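Local coordinates for protein possible adhesin (Caldicellulosiruptor kronotskyensis, PDB 4WA0) that probably mediates attachment of this extreme thermophile to cellulose, as a tapirin whose C-terminal beta-helix domain carries a magnesium ion, at residues K22-E27 / A331-K336; Q107-G112 / N124-G129; F13-L18 / D226-L231; V154-N159 / S173-E178. All coordinates share one frame; numbering follows the deposited sequence. Where two conformers were deposited one is given.

How the contacts relate
All four contacts belong to one beta-helix domain. Contacts 1, 2 and 4 join parallel strands of neighbouring coils, with leucines and valines turned into the interior and mostly polar or charged side chains on the outer face. Contacts 1 and 4 lie in the same sheet, their centres about 34 Å apart; contact 2 lies in another, and its Leu127 CD2 packs 3.7 Å from Val154 CG2 of contact 4 inside the beta-helix. Contact 3 differs in kind: a loop rests on the outer surface through apolar atoms alone. Contact 1 pairs strands from the two ends of the chain, bridging its outer threonines by water, whereas contact 4 adds a salt bridge beyond the strand ends.

Contact 1: K22-E27 / A331-K336; sequences KNLTVE and AGLTLK
Leu335 and Thr25 lie at the centre of a parallel beta-helix pairing in which a strand from near the start of the chain, 24-27, is joined by one from near its end, 333-336. Leu335 N gives a hydrogen bond to Thr25 O (2.8 Å), and Leu335 O in turn accepts from Glu27 N at 2.9 Å. Thr25 N reaches Leu333 O (2.8 Å) with an almost straight bond, 170° at the hydrogen.

Leu335 faces the interior together with Leu24, Val26 and Leu333; its CB lies 3.9 Å from Thr25 O, and it packs on Met310 and Ile12. Leu24 CD1 meets Leu333 CD2 at 3.9 Å, the two side chains running side by side.

Thr25 and Glu27 are on the outer face, where Arg67 holds the Thr25 hydroxyl and Asn46 the Glu27 carboxylate. Glu27 and Lys336 lie side by side there, their aliphatic parts alongside each other. Thr25 and Thr334 are paired likewise, OG1 anti to the carbonyl carbon in both (chi1 -54° and -71°), and a single water joins them: it is 2.7 Å from Thr25 OG1, 3.1 Å from Thr334 OG1, and donates to Asn23 O.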
loop_
_atom_site.group_PDB
_atom_site.type_symbol
_atom_site.label_atom_id
_atom_site.label_comp_id
_atom_site.label_asym_id
_atom_site.label_seq_id
_atom_site.Cartn_x
_atom_site.Cartn_y
_atom_site.Cartn_z
ATOM N N LYS A 22 4.588 7.261 10.734
ATOM C CA LYS A 22 6.002 7.075 10.325
ATOM C C LYS A 22 6.639 5.801 10.848
ATOM O O LYS A 22 6.250 5.219 11.891
ATOM C CB LYS A 22 6.784 8.256 10.856
ATOM C CG LYS A 22 6.323 9.556 10.139
ATOM C CD LYS A 22 6.929 10.759 10.761
ATOM C CE LYS A 22 6.309 12.069 10.346
ATOM N NZ LYS A 22 6.551 12.505 8.975
ATOM N N ASN A 23 7.573 5.270 10.109
ATOM C CA ASN A 23 8.326 4.045 10.548
ATOM C C ASN A 23 7.392 2.849 10.775
ATOM O O ASN A 23 7.444 2.161 11.770
ATOM C CB ASN A 23 9.130 4.390 11.767
ATOM C CG ASN A 23 10.313 5.357 11.454
ATOM O OD1 ASN A 23 10.787 5.524 10.301
ATOM N ND2 ASN A 23 10.785 5.993 12.472
ATOM N N LEU A 24 6.474 2.666 9.856
ATOM C CA LEU A 24 5.551 1.550 9.867
ATOM C C LEU A 24 6.199 0.407 9.121
ATOM O O LEU A 24 6.577 0.583 7.943
ATOM C CB LEU A 24 4.229 1.956 9.180
ATOM C CG LEU A 24 3.192 0.832 8.928
ATOM C CD1 LEU A 24 2.701 0.223 10.236
ATOM C CD2 LEU A 24 1.957 1.252 8.152
ATOM N N THR A 25 6.271 -0.782 9.761
ATOM C CA THR A 25 6.784 -1.985 9.151
ATOM C C THR A 25 5.656 -3.004 9.092
ATOM O O THR A 25 4.967 -3.248 10.120
ATOM C CB THR A 25 7.961 -2.594 9.936
ATOM O OG1 THR A 25 8.994 -1.641 10.144
ATOM C CG2 THR A 25 8.509 -3.828 9.243
ATOM N N VAL A 26 5.374 -3.512 7.906
ATOM C CA VAL A 26 4.255 -4.484 7.743
ATOM C C VAL A 26 4.794 -5.693 7.007
ATOM O O VAL A 26 5.363 -5.566 5.904
ATOM C CB VAL A 26 3.061 -3.943 6.960
ATOM C CG1 VAL A 26 1.941 -5.007 6.880
ATOM C CG2 VAL A 26 2.485 -2.677 7.549
ATOM N N GLU A 27 4.559 -6.869 7.610
ATOM C CA GLU A 27 4.985 -8.128 7.045
ATOM C C GLU A 27 3.803 -9.001 6.852
ATOM O O GLU A 27 3.130 -9.355 7.865
ATOM C CB GLU A 27 6.004 -8.782 8.018
ATOM C CG GLU A 27 6.400 -10.219 7.714
ATOM C CD GLU A 27 7.307 -10.402 6.530
ATOM O OE1 GLU A 27 7.807 -9.446 5.957
ATOM O OE2 GLU A 27 7.549 -11.558 6.162
ATOM N N ALA A 331 8.243 6.759 16.774
ATOM C CA ALA A 331 8.315 5.564 17.626
ATOM C C ALA A 331 8.284 4.267 16.774
ATOM O O ALA A 331 9.037 3.296 16.975
ATOM C CB ALA A 331 7.177 5.607 18.656
ATOM N N GLY A 332 7.369 4.279 15.807
ATOM C CA GLY A 332 7.215 3.162 14.875
ATOM C C GLY A 332 6.251 2.060 15.324
ATOM O O GLY A 332 5.917 1.960 16.519
ATOM N N LEU A 333 5.789 1.281 14.357
ATOM C CA LEU A 333 4.915 0.155 14.596
ATOM C C LEU A 333 5.428 -0.929 13.674
ATOM O O LEU A 333 5.578 -0.671 12.462
ATOM C CB LEU A 333 3.463 0.422 14.206
ATOM C CG LEU A 333 2.483 -0.800 14.299
ATOM C CD1 LEU A 333 2.330 -1.246 15.747
ATOM C CD2 LEU A 333 1.096 -0.432 13.754
ATOM N N THR A 334 5.614 -2.131 14.198
ATOM C CA THR A 334 5.850 -3.312 13.412
ATOM C C THR A 334 4.620 -4.178 13.527
ATOM O O THR A 334 4.183 -4.469 14.659
ATOM C CB THR A 334 7.070 -4.070 13.958
ATOM O OG1 THR A 334 8.244 -3.307 13.656
ATOM C CG2 THR A 334 7.200 -5.390 13.385
ATOM N N LEU A 335 4.046 -4.526 12.392
ATOM C CA LEU A 335 2.845 -5.352 12.284
ATOM C C LEU A 335 3.117 -6.585 11.414
ATOM O O LEU A 335 3.329 -6.480 10.194
ATOM C CB LEU A 335 1.662 -4.539 11.778
ATOM C CG LEU A 335 0.345 -5.258 11.421
ATOM C CD1 LEU A 335 -0.215 -5.995 12.647
ATOM C CD2 LEU A 335 -0.658 -4.255 10.842
ATOM N N LYS A 336 3.096 -7.750 12.059
ATOM C CA LYS A 336 3.197 -9.000 11.348
ATOM C C LYS A 336 1.788 -9.522 11.230
ATOM O O LYS A 336 1.149 -9.886 12.224
ATOM C CB LYS A 336 4.025 -10.018 12.105
ATOM C CG LYS A 336 4.070 -11.366 11.401
ATOM C CD LYS A 336 5.264 -11.514 10.512
ATOM C CE LYS A 336 6.020 -12.807 10.739
ATOM N NZ LYS A 336 5.312 -14.019 10.272
HETATM O O HOH W 1 5.573 6.095 14.287
HETATM O O HOH W 2 8.735 -0.420 12.503
#

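Contact 2: Q107-G112 / N124-G129; sequences QLYGAG and NVKLAG
Lys126 O takes a hydrogen bond from Leu108 N at 2.8 Å, nearly straight at 172°, and is approached as well by Gln107 CA in a C-H...O contact of 3.4 Å. This is the parallel pairing of two successive coils of the beta-helix, strand 106-108 with strand 125-128. It runs on through Ala128 N, which donates to Leu108 O at 3.0 Å, and ends where the first strand turns off at Tyr109.

Leu108 and Leu127 extend into the interior side by side and pointing the same way, with Leu108 CD1 4.1 Å from Leu127 CG. Both rest on Val132, so the pair is part of the apolar filling that lines the inside of the coils.

The outer face carries a different kind of packing. The ring of Tyr109 leans over to the second strand, and Ala128 CB meets it obliquely, 3.6 Å from Tyr109 CD1. Arg87 donates to the carbonyl oxygen of Tyr109, where the chain leaves the strand. Lys126 rises beside the ring as a fully extended chain, CG anti to its own N (chi1 -178°). That shape brings Lys126 CE to the edge of the tyrosine: it lies near the ring plane, 3.9 Å from Tyr109 CE1 and 3.6 Å from Tyr109 OH.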
loop_
_atom_site.group_PDB
_atom_site.type_symbol
_atom_site.label_atom_id
_atom_site.label_comp_id
_atom_site.label_asym_id
_atom_site.label_seq_id
_atom_site.Cartn_x
_atom_site.Cartn_y
_atom_site.Cartn_z
ATOM N N GLN A 107 3.186 9.941 -10.704
ATOM C CA GLN A 107 4.197 11.003 -10.609
ATOM C C GLN A 107 5.295 10.589 -9.628
ATOM O O GLN A 107 5.005 10.457 -8.425
ATOM C CB GLN A 107 3.545 12.309 -10.183
ATOM C CG GLN A 107 2.828 13.007 -11.337
ATOM C CD GLN A 107 2.232 14.341 -10.933
ATOM O OE1 GLN A 107 2.733 15.005 -10.044
ATOM N NE2 GLN A 107 1.160 14.737 -11.596
ATOM N N LEU A 108 6.502 10.311 -10.111
ATOM C CA LEU A 108 7.573 9.795 -9.266
ATOM C C LEU A 108 8.644 10.870 -9.180
ATOM O O LEU A 108 9.411 11.056 -10.120
ATOM C CB LEU A 108 8.145 8.501 -9.771
ATOM C CG LEU A 108 7.154 7.351 -10.045
ATOM C CD1 LEU A 108 7.877 6.099 -10.505
ATOM C CD2 LEU A 108 6.280 7.056 -8.856
ATOM N N TYR A 109 8.696 11.560 -8.048
ATOM C CA TYR A 109 9.664 12.617 -7.787
ATOM C C TYR A 109 10.749 12.157 -6.822
ATOM O O TYR A 109 11.909 12.571 -6.937
ATOM C CB TYR A 109 8.939 13.834 -7.240
ATOM C CG TYR A 109 8.012 14.511 -8.260
ATOM C CD1 TYR A 109 8.127 14.273 -9.616
ATOM C CD2 TYR A 109 6.950 15.237 -7.854
ATOM C CE1 TYR A 109 7.209 14.804 -10.536
ATOM C CE2 TYR A 109 6.079 15.826 -8.786
ATOM C CZ TYR A 109 6.232 15.607 -10.111
ATOM O OH TYR A 109 5.332 16.173 -11.042
ATOM N N GLY A 110 10.389 11.326 -5.828
ATOM C CA GLY A 110 11.399 10.903 -4.889
ATOM C C GLY A 110 12.384 9.953 -5.511
ATOM O O GLY A 110 11.979 9.081 -6.252
ATOM N N ALA A 111 13.686 10.169 -5.307
ATOM C CA ALA A 111 14.686 9.199 -5.694
ATOM C C ALA A 111 14.352 7.805 -5.189
ATOM O O ALA A 111 13.759 7.685 -4.147
ATOM C CB ALA A 111 16.011 9.609 -5.139
ATOM N N GLY A 112 14.751 6.787 -5.923
ATOM C CA GLY A 112 14.473 5.446 -5.549
ATOM C C GLY A 112 14.487 4.520 -6.737
ATOM O O GLY A 112 14.564 4.961 -7.867
ATOM N N ASN A 124 -0.734 9.541 -17.793
ATOM C CA ASN A 124 0.679 9.776 -17.921
ATOM C C ASN A 124 1.473 9.144 -16.779
ATOM O O ASN A 124 1.012 9.029 -15.618
ATOM C CB ASN A 124 0.926 11.259 -17.940
ATOM C CG ASN A 124 0.027 11.976 -18.934
ATOM O OD1 ASN A 124 -0.026 11.630 -20.137
ATOM N ND2 ASN A 124 -0.606 12.992 -18.474
ATOM N N VAL A 125 2.739 8.841 -17.104
ATOM C CA VAL A 125 3.727 8.387 -16.149
ATOM C C VAL A 125 4.903 9.368 -16.202
ATOM O O VAL A 125 5.518 9.470 -17.222
ATOM C CB VAL A 125 4.179 6.941 -16.353
ATOM C CG1 VAL A 125 5.260 6.528 -15.365
ATOM C CG2 VAL A 125 2.980 6.012 -16.277
ATOM N N LYS A 126 5.117 10.130 -15.138
ATOM C CA LYS A 126 6.116 11.211 -15.069
ATOM C C LYS A 126 7.155 10.877 -14.002
ATOM O O LYS A 126 6.772 10.637 -12.853
ATOM C CB LYS A 126 5.416 12.505 -14.779
ATOM C CG LYS A 126 6.421 13.614 -14.768
ATOM C CD LYS A 126 5.824 14.940 -14.445
ATOM C CE LYS A 126 6.999 15.917 -14.231
ATOM N NZ LYS A 126 6.459 17.295 -14.227
ATOM N N LEU A 127 8.392 10.706 -14.428
ATOM C CA LEU A 127 9.532 10.558 -13.498
ATOM C C LEU A 127 10.378 11.808 -13.600
ATOM O O LEU A 127 10.734 12.200 -14.693
ATOM C CB LEU A 127 10.400 9.401 -13.841
ATOM C CG LEU A 127 9.808 8.032 -13.567
ATOM C CD1 LEU A 127 8.880 7.707 -14.655
ATOM C CD2 LEU A 127 10.966 7.033 -13.704
ATOM N N ALA A 128 10.600 12.465 -12.452
ATOM C CA ALA A 128 11.342 13.772 -12.446
ATOM C C ALA A 128 12.290 13.843 -11.282
ATOM O O ALA A 128 11.860 13.860 -10.125
ATOM C CB ALA A 128 10.367 14.908 -12.419
ATOM N N GLY A 129 13.566 13.875 -11.595
ATOM C CA GLY A 129 14.586 14.179 -10.583
ATOM C C GLY A 129 15.744 13.202 -10.563
ATOM O O GLY A 129 15.628 12.047 -10.992
#

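Contact 3: F13-L18 / D226-L231; sequences FSKGAL and DYTSGL
Thr228 CG2 makes the nearest approach to the Phe13 ring, 3.8 Å from Phe13 CZ. This is a loop docked on the outside of the beta-helix: the irregular segment 226-231, which follows helix 217-224, meets the corner at the end of strand 10-14. Both neighbours of the ring come to its rim and neither to its face, for Tyr227 CB lies in the ring plane, 4.0 Å from Phe13 CE2. Tyr32 stacks on the ring and meets the ring of Tyr227 too. Beyond Phe13, the Lys15 side chain crosses that of Thr228 at about a right angle, with Lys15 CG 4.0 Å from Thr228 CG2. Lys15 CD touches Leu231 CD2 at 3.7 Å, while the lysine amino group is tied to Leu317 O.

Phe13 reaches outward with CG anti to its N (chi1 -180°), and Ser14 turns the other way, toward Phe321. The corner after it is pinned by a bond from Ser14 OG to Gly16 O.

On the loop side, a type I turn at 226-229 and an overlapping type II turn at 228-231 present Tyr227, Thr228 and Leu231 together. Asp226 braces the first turn through both its carbonyl and its carboxylate. The carbonyl oxygen accepts from both the N and OG of Ser229, and in an Asx turn Asp226 OD1 takes Thr228 N at 3.1 Å, from 49° out of the carboxylate plane.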
loop_
_atom_site.group_PDB
_atom_site.type_symbol
_atom_site.label_atom_id
_atom_site.label_comp_id
_atom_site.label_asym_id
_atom_site.label_seq_id
_atom_site.Cartn_x
_atom_site.Cartn_y
_atom_site.Cartn_z
ATOM N N PHE A 13 -6.867 -2.775 7.039
ATOM C CA PHE A 13 -8.025 -2.502 6.194
ATOM C C PHE A 13 -8.658 -1.181 6.640
ATOM O O PHE A 13 -9.014 -1.012 7.809
ATOM C CB PHE A 13 -9.008 -3.648 6.273
ATOM C CG PHE A 13 -10.219 -3.433 5.430
ATOM C CD1 PHE A 13 -11.275 -2.615 5.886
ATOM C CD2 PHE A 13 -10.308 -4.046 4.187
ATOM C CE1 PHE A 13 -12.348 -2.394 5.033
ATOM C CE2 PHE A 13 -11.379 -3.820 3.356
ATOM C CZ PHE A 13 -12.396 -3.007 3.796
ATOM N N SER A 14 -8.820 -0.225 5.748
ATOM C CA SER A 14 -9.479 1.026 6.066
ATOM C C SER A 14 -10.643 1.273 5.116
ATOM O O SER A 14 -10.459 1.417 3.889
ATOM C CB SER A 14 -8.462 2.155 5.937
ATOM O OG SER A 14 -8.997 3.434 6.302
ATOM N N LYS A 15 -11.834 1.406 5.681
ATOM C CA LYS A 15 -13.062 1.654 4.853
ATOM C C LYS A 15 -12.897 2.927 4.046
ATOM O O LYS A 15 -13.240 2.934 2.857
ATOM C CB LYS A 15 -14.348 1.641 5.657
ATOM C CG LYS A 15 -15.628 2.089 4.873
ATOM C CD LYS A 15 -16.846 2.051 5.823
ATOM C CE LYS A 15 -17.599 3.389 5.857
ATOM N NZ LYS A 15 -18.299 3.604 7.181
ATOM N N GLY A 16 -12.407 4.002 4.675
ATOM C CA GLY A 16 -12.245 5.297 4.104
ATOM C C GLY A 16 -10.746 5.612 3.977
ATOM O O GLY A 16 -9.899 4.703 4.012
ATOM N N ALA A 17 -10.425 6.883 3.863
ATOM C CA ALA A 17 -9.064 7.351 3.767
ATOM C C ALA A 17 -8.151 6.811 4.905
ATOM O O ALA A 17 -8.552 6.746 6.059
ATOM C CB ALA A 17 -8.995 8.872 3.693
ATOM N N LEU A 18 -6.919 6.482 4.537
ATOM C CA LEU A 18 -5.934 5.896 5.480
ATOM C C LEU A 18 -4.700 6.793 5.475
ATOM O O LEU A 18 -4.078 6.996 4.432
ATOM C CB LEU A 18 -5.594 4.463 5.077
ATOM C CG LEU A 18 -4.340 3.882 5.802
ATOM C CD1 LEU A 18 -4.503 3.730 7.317
ATOM C CD2 LEU A 18 -3.951 2.505 5.270
ATOM N N ASP A 226 -17.337 -4.058 -3.856
ATOM C CA ASP A 226 -17.627 -3.180 -2.735
ATOM C C ASP A 226 -17.055 -3.906 -1.510
ATOM O O ASP A 226 -17.640 -4.858 -1.041
ATOM C CB ASP A 226 -19.136 -2.970 -2.565
ATOM C CG ASP A 226 -19.473 -2.194 -1.310
ATOM O OD1 ASP A 226 -18.464 -1.838 -0.604
ATOM O OD2 ASP A 226 -20.715 -2.004 -1.008
ATOM N N TYR A 227 -15.904 -3.455 -0.998
ATOM C CA TYR A 227 -15.174 -4.271 -0.015
ATOM C C TYR A 227 -15.848 -4.299 1.337
ATOM O O TYR A 227 -15.400 -5.072 2.168
ATOM C CB TYR A 227 -13.670 -3.852 0.127
ATOM C CG TYR A 227 -12.801 -4.466 -0.969
ATOM C CD1 TYR A 227 -12.769 -3.879 -2.272
ATOM C CD2 TYR A 227 -12.066 -5.650 -0.750
ATOM C CE1 TYR A 227 -12.012 -4.418 -3.296
ATOM C CE2 TYR A 227 -11.329 -6.216 -1.796
ATOM C CZ TYR A 227 -11.306 -5.592 -3.068
ATOM O OH TYR A 227 -10.580 -6.138 -4.111
ATOM N N THR A 228 -16.827 -3.405 1.581
ATOM C CA THR A 228 -17.617 -3.418 2.807
ATOM C C THR A 228 -19.117 -3.767 2.555
ATOM O O THR A 228 -19.968 -3.393 3.335
ATOM C CB THR A 228 -17.516 -2.053 3.591
ATOM O OG1 THR A 228 -17.893 -0.945 2.773
ATOM C CG2 THR A 228 -16.036 -1.799 4.023
ATOM N N SER A 229 -19.405 -4.554 1.516
ATOM C CA SER A 229 -20.765 -5.088 1.322
ATOM C C SER A 229 -21.244 -5.683 2.611
ATOM O O SER A 229 -20.536 -6.515 3.185
ATOM C CB SER A 229 -20.783 -6.252 0.307
ATOM O OG SER A 229 -20.355 -5.821 -0.963
ATOM N N GLY A 230 -22.442 -5.283 3.044
ATOM C CA GLY A 230 -23.083 -5.867 4.211
ATOM C C GLY A 230 -22.798 -5.195 5.536
ATOM O O GLY A 230 -23.455 -5.478 6.514
ATOM N N LEU A 231 -21.815 -4.294 5.572
ATOM C CA LEU A 231 -21.420 -3.647 6.789
ATOM C C LEU A 231 -22.594 -2.967 7.462
ATOM O O LEU A 231 -23.228 -2.067 6.894
ATOM C CB LEU A 231 -20.347 -2.582 6.476
ATOM C CG LEU A 231 -19.842 -1.783 7.683
ATOM C CD1 LEU A 231 -19.263 -2.657 8.783
ATOM C CD2 LEU A 231 -18.869 -0.707 7.273
#

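Contact 4: V154-N159 / S173-E178; sequences VTLKSN and SRLILE
Glu178 continues the parallel ladder of the beta-helix beyond strand 174-177: its N donates to Leu156 O at 2.9 Å, and its side chain then reaches over the other segment. Glu178 CB lies 3.6 Å from both Leu156 O and Ser158 N, and CG passes the same carbonyl oxygen. With CG anti to the carbonyl carbon (chi1 -63°) and the rest extended, the carboxylate arrives beside Lys157, Glu178 CD 3.7 Å from Lys157 CD. One oxygen, OE1, receives Ser158 N on its anti side at 3.0 Å, a bent bond of 131°. The other, OE2, takes Lys157 NZ on its syn side at 2.8 Å in a salt bridge, the lysine folding back at chi2 and chi3. Two bonds on different oxygens should limit its rotation and tie it to the chain leaving strand 153-156.

Behind it the ladder is regular: Val154 O accepts Ile176 N, and Ile176 O accepts Leu156 N. On the interior face Leu175 CD1 touches both Val154 CG1 (3.7 Å) and Leu156 CG (3.9 Å). Strand 132-136 flanks the pair beside Val154 and strand 197-199 beside Leu177, while Leu183 of strand 182-185 packs against Leu156 and Leu175 from within the coil.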
loop_
_atom_site.group_PDB
_atom_site.type_symbol
_atom_site.label_atom_id
_atom_site.label_comp_id
_atom_site.label_asym_id
_atom_site.label_seq_id
_atom_site.Cartn_x
_atom_site.Cartn_y
_atom_site.Cartn_z
ATOM N N VAL A 154 14.639 5.315 -17.025
ATOM C CA VAL A 154 13.732 4.185 -17.211
ATOM C C VAL A 154 14.502 3.127 -17.997
ATOM O O VAL A 154 15.144 3.412 -19.031
ATOM C CB VAL A 154 12.413 4.555 -17.928
ATOM C CG1 VAL A 154 11.620 3.310 -18.197
ATOM C CG2 VAL A 154 11.565 5.537 -17.077
ATOM N N THR A 155 14.427 1.909 -17.495
ATOM C CA THR A 155 15.034 0.724 -18.124
ATOM C C THR A 155 13.975 -0.250 -18.500
ATOM O O THR A 155 13.177 -0.661 -17.639
ATOM C CB THR A 155 16.069 0.070 -17.217
ATOM O OG1 THR A 155 17.101 1.010 -16.931
ATOM C CG2 THR A 155 16.729 -1.099 -17.890
ATOM N N LEU A 156 13.940 -0.628 -19.790
ATOM C CA LEU A 156 13.022 -1.663 -20.277
ATOM C C LEU A 156 13.852 -2.945 -20.333
ATOM O O LEU A 156 14.791 -3.062 -21.131
ATOM C CB LEU A 156 12.341 -1.269 -21.631
ATOM C CG LEU A 156 11.797 0.214 -21.599
ATOM C CD1 LEU A 156 11.097 0.500 -22.943
ATOM C CD2 LEU A 156 10.844 0.414 -20.438
ATOM N N LYS A 157 13.553 -3.910 -19.466
ATOM C CA LYS A 157 14.442 -5.086 -19.349
ATOM C C LYS A 157 14.267 -6.018 -20.550
ATOM O O LYS A 157 13.372 -5.901 -21.374
ATOM C CB LYS A 157 14.226 -5.839 -18.029
ATOM C CG LYS A 157 14.346 -4.954 -16.781
ATOM C CD LYS A 157 15.756 -4.578 -16.469
ATOM C CE LYS A 157 16.506 -5.745 -15.848
ATOM N NZ LYS A 157 17.947 -5.369 -15.737
ATOM N N SER A 158 15.126 -7.021 -20.626
ATOM C CA SER A 158 15.152 -7.863 -21.825
ATOM C C SER A 158 13.826 -8.522 -22.165
ATOM O O SER A 158 13.117 -9.041 -21.273
ATOM C CB SER A 158 16.293 -8.876 -21.760
ATOM O OG SER A 158 16.124 -9.681 -20.642
ATOM N N ASN A 159 13.483 -8.446 -23.453
ATOM C CA ASN A 159 12.250 -8.994 -24.025
ATOM C C ASN A 159 10.954 -8.445 -23.500
ATOM O O ASN A 159 9.883 -8.995 -23.775
ATOM C CB ASN A 159 12.315 -10.508 -23.942
ATOM C CG ASN A 159 13.538 -11.016 -24.655
ATOM O OD1 ASN A 159 13.686 -10.741 -25.850
ATOM N ND2 ASN A 159 14.490 -11.607 -23.913
ATOM N N SER A 173 18.331 12.843 -18.643
ATOM C CA SER A 173 17.593 11.623 -18.410
ATOM C C SER A 173 17.858 10.666 -19.520
ATOM O O SER A 173 18.392 11.020 -20.576
ATOM C CB SER A 173 16.133 11.946 -18.283
ATOM O OG SER A 173 15.909 12.556 -17.028
ATOM N N ARG A 174 17.480 9.430 -19.281
ATOM C CA ARG A 174 17.756 8.339 -20.237
ATOM C C ARG A 174 16.626 7.351 -20.218
ATOM O O ARG A 174 15.974 7.174 -19.175
ATOM C CB ARG A 174 19.014 7.525 -19.880
ATOM C CG ARG A 174 20.334 8.215 -20.173
ATOM C CD ARG A 174 21.476 7.208 -19.933
ATOM N NE ARG A 174 21.530 6.759 -18.541
ATOM C CZ ARG A 174 22.245 5.733 -18.089
ATOM N NH1 ARG A 174 23.018 5.017 -18.923
ATOM N NH2 ARG A 174 22.190 5.428 -16.781
ATOM N N LEU A 175 16.404 6.764 -21.388
ATOM C CA LEU A 175 15.527 5.596 -21.510
ATOM C C LEU A 175 16.436 4.506 -22.089
ATOM O O LEU A 175 17.076 4.734 -23.156
ATOM C CB LEU A 175 14.281 5.824 -22.356
ATOM C CG LEU A 175 13.544 4.523 -22.764
ATOM C CD1 LEU A 175 12.811 4.025 -21.593
ATOM C CD2 LEU A 175 12.512 4.836 -23.837
ATOM N N ILE A 176 16.529 3.362 -21.379
ATOM C CA ILE A 176 17.417 2.274 -21.754
ATOM C C ILE A 176 16.624 1.058 -22.176
ATOM O O ILE A 176 15.721 0.615 -21.411
ATOM C CB ILE A 176 18.334 1.926 -20.582
ATOM C CG1 ILE A 176 19.108 3.172 -20.157
ATOM C CG2 ILE A 176 19.247 0.746 -20.974
ATOM C CD1 ILE A 176 19.273 3.349 -18.664
ATOM N N LEU A 177 16.895 0.533 -23.382
ATOM C CA LEU A 177 16.293 -0.737 -23.807
ATOM C C LEU A 177 17.341 -1.835 -23.732
ATOM O O LEU A 177 18.447 -1.678 -24.237
ATOM C CB LEU A 177 15.785 -0.721 -25.211
ATOM C CG LEU A 177 14.431 -0.122 -25.514
ATOM C CD1 LEU A 177 14.511 1.379 -25.390
ATOM C CD2 LEU A 177 13.874 -0.509 -26.874
ATOM N N GLU A 178 17.040 -2.908 -22.977
ATOM C CA GLU A 178 17.938 -4.069 -23.000
ATOM C C GLU A 178 17.594 -4.938 -24.192
ATOM O O GLU A 178 16.597 -4.736 -24.920
ATOM C CB GLU A 178 17.812 -4.888 -21.727
ATOM C CG GLU A 178 18.220 -4.123 -20.491
ATOM C CD GLU A 178 18.205 -5.016 -19.225
ATOM O OE1 GLU A 178 17.585 -6.150 -19.211
ATOM O OE2 GLU A 178 18.843 -4.528 -18.263
#